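Local atomic coordinates of putative conjugative transposon recombinase (Clostridium difficile, PDB entry 3G13), a protein that probably binds DNA and carries out strand exchange as a serine recombinase, this chain being its N-terminal resolvase domain. Residues 35-38 and 43-46; 70-75 and 104-109; 90-95 and 135-140. All blocks are in the same frame, centred on the assembly; numbering follows the deposited sequence.

Contact 1 of 3, residues 35-38 and 43-46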
loop_
_atom_site.group_PDB
_atom_site.type_symbol
_atom_site.label_atom_id
_atom_site.label_comp_id
_atom_site.label_asym_id
_atom_site.label_seq_id
_atom_site.Cartn_x
_atom_site.Cartn_y
_atom_site.Cartn_z
HETATM N N MSE A 35 18.518 22.452 7.597
HETATM C CA MSE A 35 18.136 21.981 6.263
HETATM C C MSE A 35 17.169 22.963 5.598
HETATM O O MSE A 35 17.337 23.313 4.430
HETATM C CB MSE A 35 17.558 20.561 6.300
HETATM C CG MSE A 35 17.386 19.932 4.915
HETATM SE SE MSE A 35 15.561 20.361 4.180
HETATM C CE MSE A 35 14.607 19.108 5.395
ATOM N N ILE A 36 16.160 23.424 6.325
ATOM C CA ILE A 36 15.180 24.323 5.705
ATOM C C ILE A 36 15.811 25.705 5.356
ATOM O O ILE A 36 15.443 26.335 4.345
ATOM C CB ILE A 36 13.908 24.427 6.561
ATOM C CG1 ILE A 36 13.146 23.081 6.514
ATOM C CG2 ILE A 36 13.025 25.633 6.185
ATOM C CD1 ILE A 36 12.191 22.901 7.674
ATOM N N LYS A 37 16.749 26.145 6.188
ATOM C CA LYS A 37 17.541 27.375 5.934
ATOM C C LYS A 37 18.444 27.314 4.719
ATOM O O LYS A 37 18.847 28.356 4.223
ATOM C CB LYS A 37 18.397 27.756 7.147
ATOM C CG LYS A 37 17.886 28.952 7.903
ATOM C CD LYS A 37 16.699 28.542 8.769
ATOM C CE LYS A 37 16.819 29.183 10.139
ATOM N NZ LYS A 37 15.465 29.548 10.648
ATOM N N LYS A 38 18.732 26.117 4.209
ATOM C CA LYS A 38 19.476 25.947 2.946
ATOM C C LYS A 38 18.816 26.605 1.724
ATOM O O LYS A 38 19.512 26.946 0.749
ATOM C CB LYS A 38 19.743 24.449 2.626
ATOM C CG LYS A 38 20.729 23.797 3.574
ATOM C CD LYS A 38 20.907 22.296 3.327
ATOM C CE LYS A 38 22.174 21.812 4.055
ATOM N NZ LYS A 38 22.574 20.436 3.638
ATOM N N VAL A 43 10.644 29.425 4.094
ATOM C CA VAL A 43 10.683 29.988 5.446
ATOM C C VAL A 43 10.166 28.905 6.375
ATOM O O VAL A 43 9.173 28.251 6.067
ATOM C CB VAL A 43 9.906 31.366 5.569
ATOM C CG1 VAL A 43 8.414 31.234 5.187
ATOM C CG2 VAL A 43 10.060 31.972 6.985
ATOM N N LEU A 44 10.875 28.696 7.488
ATOM C CA LEU A 44 10.477 27.741 8.522
ATOM C C LEU A 44 9.195 28.216 9.210
ATOM O O LEU A 44 9.146 29.348 9.732
ATOM C CB LEU A 44 11.609 27.542 9.547
ATOM C CG LEU A 44 11.389 26.660 10.801
ATOM C CD1 LEU A 44 11.083 25.216 10.451
ATOM C CD2 LEU A 44 12.613 26.772 11.724
ATOM N N ALA A 45 8.158 27.372 9.148
ATOM C CA ALA A 45 6.910 27.591 9.883
ATOM C C ALA A 45 7.185 27.162 11.321
ATOM O O ALA A 45 7.264 28.009 12.211
ATOM C CB ALA A 45 5.751 26.798 9.259
ATOM N N ASP A 46 7.422 25.861 11.539
ATOM C CA ASP A 46 7.688 25.378 12.867
ATOM C C ASP A 46 8.185 23.947 12.794
ATOM O O ASP A 46 8.173 23.299 11.728
ATOM C CB ASP A 46 6.430 25.539 13.779
ATOM C CG ASP A 46 6.777 25.603 15.278
ATOM O OD1 ASP A 46 7.978 25.514 15.652
ATOM O OD2 ASP A 46 5.829 25.648 16.081
#
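Near the end of helix 25-37, Ile-36 points its side chain at strand 42-51 and Lys-37 bends the end of its chain toward it; the strand first meets Ile-36, at Val-43. The isopropyl group of Val-43 points away from the helix, so this residue offers only backbone: its carbonyl carbon C lies 4.3 Å from Ile-36 CG2. Leu-44 carries most of the contact. With CG1 of Ile-36 anti to the carbonyl carbon (chi1 -69°), its CG2 methyl falls anti to N and rests 4.0 Å from Leu-44 CA, while the longer branch continues to the leucine side chain. There Ile-36 CD1 and Leu-44 CD1 meet methyl to methyl at 3.8 Å, the two side chains crossing at about a right angle. The second methyl of Leu-44 is brushed from the solvent side by Lys-37, whose chain bends at three successive torsions to bring NZ within 4.1 Å of Leu-44 CD2, a loose van der Waals approach. Beyond this point the strand departs from a fully extended course: Ala-45 has a psi of -66°, and both it and Asp-46 direct CB away from the helix. Ala-45 packs on Arg-7 and Ile-76, and Asp-46 forms a salt bridge with Arg-66. Backbone bonds from Val-43 to Leu-6 and Val-8 hold the strand to 6-14, and Ile-36 also covers Val-8. Strand 6-14, helix 25-37 and strand 42-51 form a beta-alpha-beta unit with its two strands parallel and adjacent; the contact lies where the helix gives way to the second strand, and Ile-36 packs on both strands.

Contact 2 of 3, residues 70-75 and 104-109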
loop_
_atom_site.group_PDB
_atom_site.type_symbol
_atom_site.label_atom_id
_atom_site.label_comp_id
_atom_site.label_asym_id
_atom_site.label_seq_id
_atom_site.Cartn_x
_atom_site.Cartn_y
_atom_site.Cartn_z
ATOM N N ASP A 70 -2.569 24.026 12.420
ATOM C CA ASP A 70 -1.818 25.089 11.737
ATOM C C ASP A 70 -1.915 24.971 10.219
ATOM O O ASP A 70 -1.927 25.995 9.512
ATOM C CB ASP A 70 -0.357 25.096 12.189
ATOM C CG ASP A 70 -0.209 25.511 13.653
ATOM O OD1 ASP A 70 -1.199 26.007 14.229
ATOM O OD2 ASP A 70 0.878 25.329 14.229
ATOM N N CYS A 71 -1.964 23.725 9.729
ATOM C CA CYS A 71 -2.233 23.466 8.301
ATOM C C CYS A 71 -3.626 23.968 7.910
ATOM O O CYS A 71 -3.762 24.620 6.886
ATOM C CB CYS A 71 -2.085 21.972 7.934
ATOM S SG CYS A 71 -0.377 21.348 7.880
HETATM N N MSE A 72 -4.650 23.669 8.725
HETATM C CA MSE A 72 -6.017 24.130 8.439
HETATM C C MSE A 72 -6.136 25.668 8.489
HETATM O O MSE A 72 -6.984 26.260 7.805
HETATM C CB MSE A 72 -7.044 23.429 9.340
HETATM C CG MSE A 72 -7.128 21.891 9.145
HETATM SE SE MSE A 72 -7.337 21.312 7.245
HETATM C CE MSE A 72 -5.459 20.850 6.814
ATOM N N ASN A 73 -5.238 26.305 9.250
ATOM C CA ASN A 73 -5.168 27.775 9.355
ATOM C C ASN A 73 -4.281 28.478 8.310
ATOM O O ASN A 73 -4.155 29.702 8.333
ATOM C CB ASN A 73 -4.705 28.168 10.767
ATOM C CG ASN A 73 -5.702 27.761 11.855
ATOM O OD1 ASN A 73 -6.873 27.489 11.577
ATOM N ND2 ASN A 73 -5.242 27.738 13.102
ATOM N N GLY A 74 -3.660 27.720 7.402
ATOM C CA GLY A 74 -2.886 28.325 6.315
ATOM C C GLY A 74 -1.450 28.703 6.659
ATOM O O GLY A 74 -0.812 29.483 5.940
ATOM N N GLU A 75 -0.920 28.134 7.735
ATOM C CA GLU A 75 0.452 28.461 8.168
ATOM C C GLU A 75 1.538 27.628 7.489
ATOM O O GLU A 75 2.725 27.945 7.611
ATOM C CB GLU A 75 0.572 28.332 9.686
ATOM C CG GLU A 75 -0.044 29.501 10.406
ATOM C CD GLU A 75 -0.264 29.235 11.878
ATOM O OE1 GLU A 75 0.585 28.551 12.517
ATOM O OE2 GLU A 75 -1.296 29.712 12.399
ATOM N N ARG A 104 -6.052 20.978 0.473
ATOM C CA ARG A 104 -5.658 22.358 0.753
ATOM C C ARG A 104 -4.333 22.762 0.087
ATOM O O ARG A 104 -3.780 23.826 0.390
ATOM C CB ARG A 104 -5.660 22.618 2.261
ATOM C CG ARG A 104 -7.066 23.019 2.733
ATOM C CD ARG A 104 -7.484 22.231 3.926
ATOM N NE ARG A 104 -8.792 22.642 4.478
ATOM C CZ ARG A 104 -9.061 23.829 5.047
ATOM N NH1 ARG A 104 -8.131 24.787 5.139
ATOM N NH2 ARG A 104 -10.280 24.055 5.537
ATOM N N ASN A 105 -3.886 21.924 -0.857
ATOM C CA ASN A 105 -2.650 22.142 -1.652
ATOM C C ASN A 105 -1.407 22.195 -0.760
ATOM O O ASN A 105 -0.470 22.977 -1.017
ATOM C CB ASN A 105 -2.730 23.416 -2.513
ATOM C CG ASN A 105 -3.929 23.428 -3.439
ATOM O OD1 ASN A 105 -4.083 22.544 -4.289
ATOM N ND2 ASN A 105 -4.791 24.440 -3.284
ATOM N N ILE A 106 -1.437 21.384 0.301
ATOM C CA ILE A 106 -0.324 21.229 1.235
ATOM C C ILE A 106 0.302 19.869 0.984
ATOM O O ILE A 106 -0.353 18.813 1.023
ATOM C CB ILE A 106 -0.754 21.349 2.725
ATOM C CG1 ILE A 106 -1.485 22.685 2.979
ATOM C CG2 ILE A 106 0.470 21.141 3.659
ATOM C CD1 ILE A 106 -2.281 22.759 4.331
ATOM N N ALA A 107 1.585 19.924 0.697
ATOM C CA ALA A 107 2.357 18.753 0.384
ATOM C C ALA A 107 2.976 18.168 1.647
ATOM O O ALA A 107 3.371 18.896 2.561
ATOM C CB ALA A 107 3.486 19.172 -0.593
ATOM N N VAL A 108 3.076 16.851 1.684
ATOM C CA VAL A 108 3.967 16.198 2.615
ATOM C C VAL A 108 5.147 15.663 1.819
ATOM O O VAL A 108 4.981 15.157 0.696
ATOM C CB VAL A 108 3.265 15.037 3.391
ATOM C CG1 VAL A 108 4.279 14.303 4.339
ATOM C CG2 VAL A 108 2.094 15.572 4.136
ATOM N N TYR A 109 6.348 15.849 2.360
ATOM C CA TYR A 109 7.511 15.231 1.763
ATOM C C TYR A 109 8.046 14.149 2.707
ATOM O O TYR A 109 8.591 14.467 3.766
ATOM C CB TYR A 109 8.633 16.247 1.367
ATOM C CG TYR A 109 9.650 15.540 0.475
ATOM C CD1 TYR A 109 9.497 15.550 -0.901
ATOM C CD2 TYR A 109 10.717 14.822 1.013
ATOM C CE1 TYR A 109 10.358 14.867 -1.722
ATOM C CE2 TYR A 109 11.599 14.108 0.191
ATOM C CZ TYR A 109 11.410 14.145 -1.172
ATOM O OH TYR A 109 12.256 13.465 -2.014
HETATM O O HOH W 1 -5.407 25.796 4.668
#
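Cys-71 and Ile-106 form the tight, buried half of this contact. The delta methyl does the work: Ile-106 CD1 lies 3.7 Å from Cys-71 CB and 3.5 Å from Cys-71 O, resting against the last turn of helix 62-72. CG1 stands anti to the carbonyl carbon (chi1 -55°) and the chain runs on extended, which carries CD1 to the helix. The other half lies at the surface and is more polar, though its atoms come just as close. Selenomethionine Met-72, bent at chi2 and chi3, sets its selenium over one face of the Arg-104 guanidinium, offset toward the rim, with Met-72 SE 3.4 Å from Arg-104 NE; the two chains cross at about a right angle. At the edge of the same group, in its plane, water 1 accepts from Arg-104 NH1 at 2.9 Å and donates to Cys-71 O at 3.0 Å. That carbonyl also receives Gly-74 N at 3.1 Å, one of the two bonds of the Schellman motif that ends helix 62-72, so the water links the arginine to a capped helix terminus. Asn-105, with positive phi, closes a second Schellman motif, ending helix 91-102. Between the two endings Leu-101 touches both Met-72 and Ile-106, and the chain passes from Ile-106 into strand 107-110, which pairs with strand 78-81 on one side and strand 115-116 on the other.

Contact 3 of 3, residues 90-95 and 135-140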
loop_
_atom_site.group_PDB
_atom_site.type_symbol
_atom_site.label_atom_id
_atom_site.label_comp_id
_atom_site.label_asym_id
_atom_site.label_seq_id
_atom_site.Cartn_x
_atom_site.Cartn_y
_atom_site.Cartn_z
ATOM N N ASN A 90 -1.158 4.151 11.164
ATOM C CA ASN A 90 -1.703 3.097 10.310
ATOM C C ASN A 90 -2.049 3.627 8.934
ATOM O O ASN A 90 -1.998 4.835 8.715
ATOM C CB ASN A 90 -2.945 2.453 10.968
ATOM C CG ASN A 90 -4.008 3.467 11.308
ATOM O OD1 ASN A 90 -4.365 4.299 10.493
ATOM N ND2 ASN A 90 -4.543 3.390 12.537
ATOM N N THR A 91 -2.462 2.726 8.047
ATOM C CA THR A 91 -2.807 3.078 6.674
ATOM C C THR A 91 -3.973 4.065 6.574
ATOM O O THR A 91 -3.885 5.055 5.843
ATOM C CB THR A 91 -3.071 1.807 5.843
ATOM O OG1 THR A 91 -1.864 1.038 5.826
ATOM C CG2 THR A 91 -3.431 2.167 4.401
ATOM N N LEU A 92 -5.052 3.795 7.319
ATOM C CA LEU A 92 -6.227 4.649 7.312
ATOM C C LEU A 92 -5.944 6.107 7.739
ATOM O O LEU A 92 -6.473 7.049 7.142
ATOM C CB LEU A 92 -7.344 4.037 8.166
ATOM C CG LEU A 92 -8.111 2.917 7.453
ATOM C CD1 LEU A 92 -9.108 2.289 8.422
ATOM C CD2 LEU A 92 -8.849 3.481 6.242
ATOM N N ASP A 93 -5.126 6.276 8.765
ATOM C CA ASP A 93 -4.750 7.632 9.216
ATOM C C ASP A 93 -3.816 8.294 8.217
ATOM O O ASP A 93 -3.920 9.505 7.999
ATOM C CB ASP A 93 -4.079 7.611 10.597
ATOM C CG ASP A 93 -5.076 7.363 11.734
ATOM O OD1 ASP A 93 -6.293 7.494 11.488
ATOM O OD2 ASP A 93 -4.622 7.031 12.855
ATOM N N THR A 94 -2.906 7.515 7.618
ATOM C CA THR A 94 -1.994 8.061 6.585
ATOM C C THR A 94 -2.815 8.672 5.445
ATOM O O THR A 94 -2.552 9.800 5.006
ATOM C CB THR A 94 -1.001 6.990 6.010
ATOM O OG1 THR A 94 -0.283 6.327 7.070
ATOM C CG2 THR A 94 -0.002 7.645 5.074
ATOM N N LEU A 95 -3.808 7.914 4.975
ATOM C CA LEU A 95 -4.768 8.373 3.970
ATOM C C LEU A 95 -5.479 9.635 4.365
ATOM O O LEU A 95 -5.502 10.614 3.614
ATOM C CB LEU A 95 -5.834 7.277 3.704
ATOM C CG LEU A 95 -5.393 6.144 2.789
ATOM C CD1 LEU A 95 -6.453 4.990 2.800
ATOM C CD2 LEU A 95 -5.195 6.746 1.383
ATOM N N GLN A 135 -8.186 -3.864 1.916
ATOM C CA GLN A 135 -7.809 -5.234 2.283
ATOM C C GLN A 135 -7.642 -5.400 3.817
ATOM O O GLN A 135 -8.051 -6.423 4.373
ATOM C CB GLN A 135 -6.532 -5.611 1.569
ATOM C CG GLN A 135 -6.024 -6.997 1.847
ATOM C CD GLN A 135 -4.888 -7.390 0.937
ATOM O OE1 GLN A 135 -3.778 -6.849 1.034
ATOM N NE2 GLN A 135 -5.140 -8.384 0.071
ATOM N N GLU A 136 -7.015 -4.423 4.473
ATOM C CA GLU A 136 -6.842 -4.475 5.919
ATOM C C GLU A 136 -8.212 -4.463 6.618
ATOM O O GLU A 136 -8.412 -5.198 7.557
ATOM C CB GLU A 136 -6.031 -3.290 6.442
ATOM C CG GLU A 136 -4.550 -3.270 6.066
ATOM C CD GLU A 136 -3.887 -1.955 6.508
ATOM O OE1 GLU A 136 -4.616 -1.004 6.849
ATOM O OE2 GLU A 136 -2.658 -1.860 6.504
ATOM N N VAL A 137 -9.137 -3.642 6.147
ATOM C CA VAL A 137 -10.479 -3.585 6.719
ATOM C C VAL A 137 -11.262 -4.914 6.528
ATOM O O VAL A 137 -11.884 -5.433 7.484
ATOM C CB VAL A 137 -11.264 -2.374 6.164
ATOM C CG1 VAL A 137 -12.760 -2.500 6.472
ATOM C CG2 VAL A 137 -10.708 -1.081 6.753
ATOM N N GLU A 138 -11.219 -5.453 5.312
ATOM C CA GLU A 138 -11.827 -6.741 5.048
ATOM C C GLU A 138 -11.162 -7.863 5.839
ATOM O O GLU A 138 -11.857 -8.778 6.289
ATOM C CB GLU A 138 -11.811 -7.050 3.550
ATOM C CG GLU A 138 -12.489 -5.999 2.720
ATOM C CD GLU A 138 -12.437 -6.322 1.213
ATOM O OE1 GLU A 138 -11.850 -7.341 0.830
ATOM O OE2 GLU A 138 -13.008 -5.557 0.425
ATOM N N ASN A 139 -9.838 -7.809 6.004
ATOM C CA ASN A 139 -9.142 -8.802 6.838
ATOM C C ASN A 139 -9.626 -8.777 8.302
ATOM O O ASN A 139 -9.849 -9.829 8.888
ATOM C CB ASN A 139 -7.620 -8.666 6.759
ATOM C CG ASN A 139 -7.022 -9.440 5.602
ATOM O OD1 ASN A 139 -7.554 -10.474 5.189
ATOM N ND2 ASN A 139 -5.899 -8.953 5.072
ATOM N N ILE A 140 -9.802 -7.573 8.865
ATOM C CA ILE A 140 -10.297 -7.407 10.246
ATOM C C ILE A 140 -11.693 -8.008 10.340
ATOM O O ILE A 140 -11.986 -8.761 11.256
ATOM C CB ILE A 140 -10.321 -5.918 10.672
ATOM C CG1 ILE A 140 -8.889 -5.408 10.849
ATOM C CG2 ILE A 140 -11.184 -5.688 11.943
ATOM C CD1 ILE A 140 -8.781 -3.860 10.912
HETATM O O HOH W 2 -2.016 -0.247 8.615
HETATM O O HOH W 3 -5.183 1.054 8.828
#
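The carboxylate of Glu-136 is the flat group that faces Thr-91, and its surroundings divide across its plane. On one side, beyond the oxygen end, lie CB and OG1 of the threonine; Thr-91 OG1 is 3.1 Å from Glu-136 OE2, and Thr-91 CB is 3.4 Å from Glu-136 OE1. Displaced to the other side are two waters, one for each oxygen. Water 2 donates to Glu-136 OE2 at 2.7 Å and water 3 to Glu-136 OE1 at 2.9 Å. In turn they accept from the first turn of helix 91-102, water 2 from Thr-91 N and water 3 from Leu-92 N, each at 3.1 Å. The second flat group, the amide of Asn-90, serves the same helix start directly: Asn-90 OD1 takes Asp-93 N at 2.7 Å, the donor standing nearly in line with the side-chain C=O bond (177°). Asn-90 holds the N-cap position, and this is its capping bond; the two waters extend the capping to the neighbouring amides. A negative group set before the positive end of a helix is probably favoured electrostatically. The glutamate reaches this position because its chain is extended beyond CG. Helix 120-150, which bears it, is consistent with the long helix that leaves the catalytic domain in serine recombinases and takes part in dimer formation. Here Glu-138 bonds to Arg-86 of the second subunit in a salt bridge, and Gln-135 gives a hydrogen bond to Ala-88 O of that subunit. Toward the exposed side the contact becomes apolar and light, Leu-92 crossing Val-137 at about a right angle with Leu-92 CD1 4.1 Å from Val-137 CG2. Thr-91 and Leu-92 also pack on Ala-133, about one turn before Glu-136 and Val-137 in the same helix.

From the N terminus, contact 1 comes first, closing the short turn between helix 25-37 and strand 42-51 before either other contact opens. The chain then enters helix 62-72, whose end opens contact 2. This loop is still open when residues 90-95 begin contact 3. Residues 104-109 close contact 2, and contact 3 closes only at 135-140, so the two cross. Contacts 1 and 2 touch, Ala-45 CB lying 3.6 Å from Glu-75 O, and both reach the same sheet. Contact 3 lies on the opposite side of the chain's centre from contact 1, and ties helix 91-102 to the long helix 120-150 that meets the second subunit.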